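Ferritin like protein (Caulobacter vibrioides, PDB 3HL1) is of unknown function but has a ferritin-like helical fold and, as in other members of that family, may bind metal. Local coordinates at residues R159-D170 and L182-F192. Numbering follows the deposited sequence.
Sequences RGHVRGNQKQMD and LTVTESGDAGF
Gln168 and Val184 are joined through the end of the glutamine side chain. Val184 N donates to Gln168 OE1 at 2.8 Å, almost straight (178°) but from above the carbonyl plane. The bend at chi2 (-65°) turns the Gln168 amide back, and its NE2 bonds Gln166 O within the amide plane, as well as Asn63 O of helix 42-67. Both ends of the amide are thus held. Val184 O accepts Asn165 N on a lone pair at 2.8 Å. Water 2 also donates to Val184 O and to Arg163 O, and accepts from Gln166 N. Further along, Gly188 N bonds Val162 O (2.8 Å), and Gly164 N bonds Ser187 OG (2.9 Å).

Segment 159-170 follows helix 144-157, and 182-192 leads into the first turn of helix 188-207 of the ferritin-like fold. They run antiparallel here, without forming strands.

Apolar contact centres on Val162. Its CG1 lies 4.0 Å from Val184 CG1 and also touches Gly191 CA. Tyr68 adds to this cluster. The Arg159 CB packs against Phe192 CB.

Asp189 OD1 meets the edge of the Arg159 guanidinium, near its plane, in a salt bridge to NE (3.0 Å); its hydrogen bond is weak. Water 1 links Arg159 NH2 to Asp189 OD2, while NH1 bonds Glu156 O.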
ATOM      1  N   ARG A 159      -4.140 -21.449 -11.782  1.00 29.35           N
ATOM      2  CA  ARG A 159      -2.713 -21.777 -11.729  1.00 29.62           C
ATOM      3  C   ARG A 159      -2.089 -22.356 -13.019  1.00 33.36           C
ATOM      4  O   ARG A 159      -0.878 -22.264 -13.215  1.00 31.51           O
ATOM      5  CB  ARG A 159      -2.440 -22.720 -10.588  1.00 33.62           C
ATOM      6  CG  ARG A 159      -3.084 -24.124 -10.753  1.00 30.21           C
ATOM      7  CD  ARG A 159      -3.011 -24.839  -9.411  1.00 35.81           C
ATOM      8  NE  ARG A 159      -3.477 -26.207  -9.507  1.00 36.10           N
ATOM      9  CZ  ARG A 159      -4.741 -26.606  -9.411  1.00 42.34           C
ATOM     10  NH1 ARG A 159      -5.742 -25.772  -9.198  1.00 42.90           N
ATOM     11  NH2 ARG A 159      -5.012 -27.894  -9.527  1.00 51.29           N
ATOM     12  N   GLY A 160      -2.916 -22.878 -13.921  1.00 33.33           N
ATOM     13  CA  GLY A 160      -2.440 -23.270 -15.228  1.00 31.18           C
ATOM     14  C   GLY A 160      -1.824 -22.179 -16.045  1.00 33.74           C
ATOM     15  O   GLY A 160      -1.044 -22.456 -16.950  1.00 32.72           O
ATOM     16  N   HIS A 161      -2.160 -20.924 -15.736  1.00 31.24           N
ATOM     17  CA  HIS A 161      -1.604 -19.777 -16.409  1.00 31.25           C
ATOM     18  C   HIS A 161      -0.251 -19.341 -15.881  1.00 29.03           C
ATOM     19  O   HIS A 161       0.371 -18.453 -16.480  1.00 29.54           O
ATOM     20  CB  HIS A 161      -2.574 -18.608 -16.299  1.00 30.06           C
ATOM     21  CG  HIS A 161      -3.766 -18.752 -17.171  1.00 33.32           C
ATOM     22  ND1 HIS A 161      -4.967 -19.227 -16.697  1.00 32.61           N
ATOM     23  CD2 HIS A 161      -3.944 -18.506 -18.498  1.00 30.29           C
ATOM     24  CE1 HIS A 161      -5.844 -19.250 -17.688  1.00 32.28           C
ATOM     25  NE2 HIS A 161      -5.246 -18.842 -18.795  1.00 37.67           N
ATOM     26  N   VAL A 162       0.192 -19.902 -14.755  1.00 27.82           N
ATOM     27  CA  VAL A 162       1.471 -19.482 -14.175  1.00 28.43           C
ATOM     28  C   VAL A 162       2.647 -19.900 -15.032  1.00 28.51           C
ATOM     29  O   VAL A 162       2.791 -21.066 -15.389  1.00 27.90           O
ATOM     30  CB  VAL A 162       1.661 -19.968 -12.774  1.00 28.92           C
ATOM     31  CG1 VAL A 162       3.080 -19.534 -12.304  1.00 26.90           C
ATOM     32  CG2 VAL A 162       0.509 -19.434 -11.872  1.00 26.46           C
ATOM     33  N   ARG A 163       3.455 -18.919 -15.384  1.00 28.49           N
ATOM     34  CA  ARG A 163       4.712 -19.113 -16.110  1.00 31.29           C
ATOM     35  C   ARG A 163       5.865 -18.556 -15.281  1.00 29.83           C
ATOM     36  O   ARG A 163       5.791 -17.435 -14.737  1.00 30.81           O
ATOM     37  CB  ARG A 163       4.642 -18.419 -17.467  1.00 28.59           C
ATOM     38  CG  ARG A 163       3.785 -19.151 -18.466  1.00 39.63           C
ATOM     39  CD  ARG A 163       3.573 -18.306 -19.692  1.00 39.38           C
ATOM     40  NE  ARG A 163       2.978 -18.982 -20.848  1.00 39.91           N
ATOM     41  CZ  ARG A 163       1.668 -19.076 -21.118  1.00 47.41           C
ATOM     42  NH1 ARG A 163       0.735 -18.636 -20.268  1.00 51.16           N
ATOM     43  NH2 ARG A 163       1.286 -19.682 -22.231  1.00 47.90           N
ATOM     44  N   GLY A 164       6.952 -19.328 -15.176  1.00 30.20           N
ATOM     45  CA  GLY A 164       8.092 -18.906 -14.370  1.00 29.36           C
ATOM     46  C   GLY A 164       8.956 -17.877 -15.026  1.00 32.53           C
ATOM     47  O   GLY A 164       9.027 -17.806 -16.255  1.00 31.57           O
ATOM     48  N   ASN A 165       9.596 -17.047 -14.208  1.00 31.84           N
ATOM     49  CA  ASN A 165      10.553 -16.035 -14.700  1.00 33.66           C
ATOM     50  C   ASN A 165       9.968 -15.023 -15.663  1.00 33.08           C
ATOM     51  O   ASN A 165      10.646 -14.515 -16.543  1.00 34.37           O
ATOM     52  CB  ASN A 165      11.776 -16.735 -15.318  1.00 32.86           C
ATOM     53  CG  ASN A 165      12.523 -17.547 -14.301  1.00 33.07           C
ATOM     54  OD1 ASN A 165      12.789 -17.064 -13.200  1.00 35.56           O
ATOM     55  ND2 ASN A 165      12.835 -18.787 -14.639  1.00 35.08           N
ATOM     56  N   GLN A 166       8.697 -14.701 -15.449  1.00 31.26           N
ATOM     57  CA  GLN A 166       7.958 -13.885 -16.378  1.00 30.67           C
ATOM     58  C   GLN A 166       7.809 -12.495 -15.850  1.00 28.54           C
ATOM     59  O   GLN A 166       6.966 -12.258 -14.977  1.00 27.43           O
ATOM     60  CB  GLN A 166       6.571 -14.505 -16.628  1.00 31.50           C
ATOM     61  CG  GLN A 166       5.815 -13.795 -17.767  1.00 30.43           C
ATOM     62  CD  GLN A 166       4.679 -14.626 -18.293  1.00 37.05           C
ATOM     63  OE1 GLN A 166       4.773 -15.180 -19.389  1.00 28.58           O
ATOM     64  NE2 GLN A 166       3.591 -14.739 -17.501  1.00 27.98           N
ATOM     65  N   LYS A 167       8.620 -11.572 -16.378  1.00 27.25           N
ATOM     66  CA  LYS A 167       8.592 -10.169 -16.015  1.00 29.54           C
ATOM     67  C   LYS A 167       8.627  -9.971 -14.496  1.00 31.76           C
ATOM     68  O   LYS A 167       7.841  -9.225 -13.912  1.00 31.23           O
ATOM     69  CB  LYS A 167       7.407  -9.504 -16.693  1.00 27.37           C
ATOM     70  CG  LYS A 167       7.385  -9.661 -18.209  1.00 31.92           C
ATOM     71  CD  LYS A 167       6.240  -8.869 -18.821  1.00 30.87           C
ATOM     72  CE  LYS A 167       6.294  -8.810 -20.290  1.00 36.87           C
ATOM     73  NZ  LYS A 167       6.047 -10.124 -20.831  1.00 49.21           N
ATOM     74  N   GLN A 168       9.587 -10.664 -13.866  1.00 31.60           N
ATOM     75  CA  GLN A 168       9.756 -10.610 -12.422  1.00 32.06           C
ATOM     76  C   GLN A 168      10.731  -9.494 -12.052  1.00 34.76           C
ATOM     77  O   GLN A 168      11.673  -9.217 -12.783  1.00 34.18           O
ATOM     78  CB  GLN A 168      10.278 -11.929 -11.877  1.00 32.02           C
ATOM     79  CG  GLN A 168       9.391 -13.090 -12.103  1.00 31.83           C
ATOM     80  CD  GLN A 168       8.106 -12.964 -11.365  1.00 30.29           C
ATOM     81  OE1 GLN A 168       8.051 -13.149 -10.157  1.00 28.86           O
ATOM     82  NE2 GLN A 168       7.047 -12.669 -12.087  1.00 29.40           N
HETATM   83  N   MSE A 169      10.510  -8.922 -10.892  1.00 34.22           N
HETATM   84  CA  MSE A 169      11.276  -7.800 -10.363  1.00 42.85           C
HETATM   85  C   MSE A 169      11.822  -8.161  -8.995  1.00 43.42           C
HETATM   86  O   MSE A 169      11.202  -8.897  -8.237  1.00 42.21           O
HETATM   87  CB  MSE A 169      10.336  -6.617 -10.275  1.00 40.76           C
HETATM   88  CG  MSE A 169      10.851  -5.366  -9.740  1.00 46.59           C
HETATM   89 SE   MSE A 169       9.345  -4.170  -9.951  0.75 49.61          SE
HETATM   90  CE  MSE A 169       9.850  -2.940  -8.599  1.00 49.85           C
ATOM     91  N   ASP A 170      13.016  -7.673  -8.685  1.00 49.38           N
ATOM     92  CA  ASP A 170      13.616  -7.929  -7.367  1.00 51.57           C
ATOM     93  C   ASP A 170      14.517  -6.761  -6.901  1.00 53.99           C
ATOM     94  O   ASP A 170      15.726  -6.803  -7.069  1.00 49.51           O
ATOM     95  CB  ASP A 170      14.364  -9.284  -7.388  1.00 49.81           C
ATOM     96  CG  ASP A 170      14.643  -9.835  -5.967  1.00 60.22           C
ATOM     97  OD1 ASP A 170      13.988  -9.387  -4.980  1.00 68.92           O
ATOM     98  OD2 ASP A 170      15.518 -10.726  -5.836  1.00 62.01           O
ATOM     99  N   LEU A 182      12.292 -12.988  -4.226  1.00 41.82           N
ATOM    100  CA  LEU A 182      10.909 -13.142  -3.880  1.00 36.13           C
ATOM    101  C   LEU A 182      10.138 -12.977  -5.197  1.00 34.30           C
ATOM    102  O   LEU A 182       9.447 -11.972  -5.467  1.00 33.99           O
ATOM    103  CB  LEU A 182      10.546 -12.164  -2.798  1.00 36.93           C
ATOM    104  CG  LEU A 182      11.109 -12.426  -1.394  1.00 40.55           C
ATOM    105  CD1 LEU A 182      10.617 -11.338  -0.490  1.00 31.40           C
ATOM    106  CD2 LEU A 182      10.710 -13.788  -0.828  1.00 35.11           C
ATOM    107  N   THR A 183      10.354 -13.982  -6.026  1.00 33.18           N
ATOM    108  CA  THR A 183       9.857 -14.027  -7.380  1.00 34.95           C
ATOM    109  C   THR A 183       9.302 -15.404  -7.676  1.00 35.95           C
ATOM    110  O   THR A 183       9.572 -16.386  -6.982  1.00 35.24           O
ATOM    111  CB  THR A 183      10.982 -13.764  -8.399  1.00 36.09           C
ATOM    112  OG1 THR A 183      11.934 -14.805  -8.291  1.00 36.35           O
ATOM    113  CG2 THR A 183      11.681 -12.461  -8.148  1.00 35.61           C
ATOM    114  N   VAL A 184       8.556 -15.483  -8.762  1.00 33.29           N
ATOM    115  CA  VAL A 184       8.023 -16.731  -9.236  1.00 33.13           C
ATOM    116  C   VAL A 184       8.912 -17.209 -10.374  1.00 33.01           C
ATOM    117  O   VAL A 184       8.922 -16.646 -11.483  1.00 28.47           O
ATOM    118  CB  VAL A 184       6.547 -16.565  -9.643  1.00 31.53           C
ATOM    119  CG1 VAL A 184       5.995 -17.874 -10.206  1.00 34.10           C
ATOM    120  CG2 VAL A 184       5.717 -16.064  -8.400  1.00 27.39           C
ATOM    121  N   THR A 185       9.679 -18.258 -10.078  1.00 35.26           N
ATOM    122  CA  THR A 185      10.658 -18.796 -11.020  1.00 33.62           C
ATOM    123  C   THR A 185      10.177 -20.069 -11.704  1.00 33.06           C
ATOM    124  O   THR A 185      10.768 -20.492 -12.675  1.00 35.29           O
ATOM    125  CB  THR A 185      11.976 -19.138 -10.316  1.00 33.57           C
ATOM    126  OG1 THR A 185      11.717 -20.101  -9.288  1.00 30.24           O
ATOM    127  CG2 THR A 185      12.588 -17.896  -9.705  1.00 34.18           C
ATOM    128  N   GLU A 186       9.128 -20.702 -11.184  1.00 33.54           N
ATOM    129  CA  GLU A 186       8.603 -21.946 -11.747  1.00 31.79           C
ATOM    130  C   GLU A 186       7.208 -21.769 -12.358  1.00 36.01           C
ATOM    131  O   GLU A 186       6.464 -20.860 -12.004  1.00 31.17           O
ATOM    132  CB  GLU A 186       8.480 -23.025 -10.678  1.00 33.77           C
ATOM    133  CG  GLU A 186       9.700 -23.277  -9.843  1.00 40.72           C
ATOM    134  CD  GLU A 186      10.823 -23.886 -10.634  1.00 56.22           C
ATOM    135  OE1 GLU A 186      10.520 -24.769 -11.465  1.00 59.44           O
ATOM    136  OE2 GLU A 186      12.001 -23.494 -10.419  1.00 67.21           O
ATOM    137  N   SER A 187       6.854 -22.678 -13.267  1.00 32.48           N
ATOM    138  CA  SER A 187       5.583 -22.617 -13.943  1.00 34.00           C
ATOM    139  C   SER A 187       4.550 -23.508 -13.295  1.00 34.71           C
ATOM    140  O   SER A 187       4.856 -24.339 -12.425  1.00 33.57           O
ATOM    141  CB  SER A 187       5.720 -22.989 -15.391  1.00 35.03           C
ATOM    142  OG  SER A 187       6.628 -22.112 -16.054  1.00 29.47           O
ATOM    143  N   GLY A 188       3.307 -23.312 -13.724  1.00 33.47           N
ATOM    144  CA  GLY A 188       2.207 -24.163 -13.329  1.00 33.89           C
ATOM    145  C   GLY A 188       2.082 -24.266 -11.835  1.00 34.12           C
ATOM    146  O   GLY A 188       2.239 -23.271 -11.165  1.00 34.29           O
ATOM    147  N   ASP A 189       1.838 -25.471 -11.318  1.00 35.90           N
ATOM    148  CA  ASP A 189       1.559 -25.684  -9.865  1.00 35.63           C
ATOM    149  C   ASP A 189       2.677 -25.236  -8.953  1.00 36.00           C
ATOM    150  O   ASP A 189       2.394 -24.661  -7.898  1.00 33.01           O
ATOM    151  CB  ASP A 189       1.277 -27.169  -9.534  1.00 39.04           C
ATOM    152  CG  ASP A 189      -0.085 -27.656 -10.019  1.00 46.43           C
ATOM    153  OD1 ASP A 189      -0.809 -26.905 -10.694  1.00 39.37           O
ATOM    154  OD2 ASP A 189      -0.430 -28.824  -9.729  1.00 51.61           O
ATOM    155  N   ALA A 190       3.928 -25.544  -9.321  1.00 34.76           N
ATOM    156  CA  ALA A 190       5.110 -25.107  -8.551  1.00 34.94           C
ATOM    157  C   ALA A 190       5.174 -23.576  -8.423  1.00 33.18           C
ATOM    158  O   ALA A 190       5.453 -23.055  -7.341  1.00 31.12           O
ATOM    159  CB  ALA A 190       6.394 -25.630  -9.190  1.00 32.07           C
ATOM    160  N   GLY A 191       4.935 -22.844  -9.532  1.00 32.96           N
ATOM    161  CA  GLY A 191       4.953 -21.378  -9.476  1.00 28.32           C
ATOM    162  C   GLY A 191       3.783 -20.847  -8.695  1.00 28.82           C
ATOM    163  O   GLY A 191       3.868 -19.822  -8.023  1.00 30.45           O
ATOM    164  N   PHE A 192       2.653 -21.540  -8.779  1.00 31.02           N
ATOM    165  CA  PHE A 192       1.513 -21.174  -7.964  1.00 30.94           C
ATOM    166  C   PHE A 192       1.869 -21.279  -6.471  1.00 32.94           C
ATOM    167  O   PHE A 192       1.546 -20.392  -5.688  1.00 32.26           O
ATOM    168  CB  PHE A 192       0.276 -22.022  -8.273  1.00 31.14           C
ATOM    169  CG  PHE A 192      -0.734 -22.019  -7.161  1.00 33.26           C
ATOM    170  CD1 PHE A 192      -1.430 -20.866  -6.829  1.00 30.05           C
ATOM    171  CD2 PHE A 192      -0.965 -23.152  -6.416  1.00 37.26           C
ATOM    172  CE1 PHE A 192      -2.350 -20.861  -5.799  1.00 36.64           C
ATOM    173  CE2 PHE A 192      -1.870 -23.142  -5.375  1.00 35.40           C
ATOM    174  CZ  PHE A 192      -2.575 -22.015  -5.083  1.00 36.80           C
TER
HETATM  175  O   HOH W   1      -2.677 -29.887 -10.104  1.00 54.65           O
HETATM  176  O   HOH W   2       7.019 -15.632 -13.208  1.00 26.70           O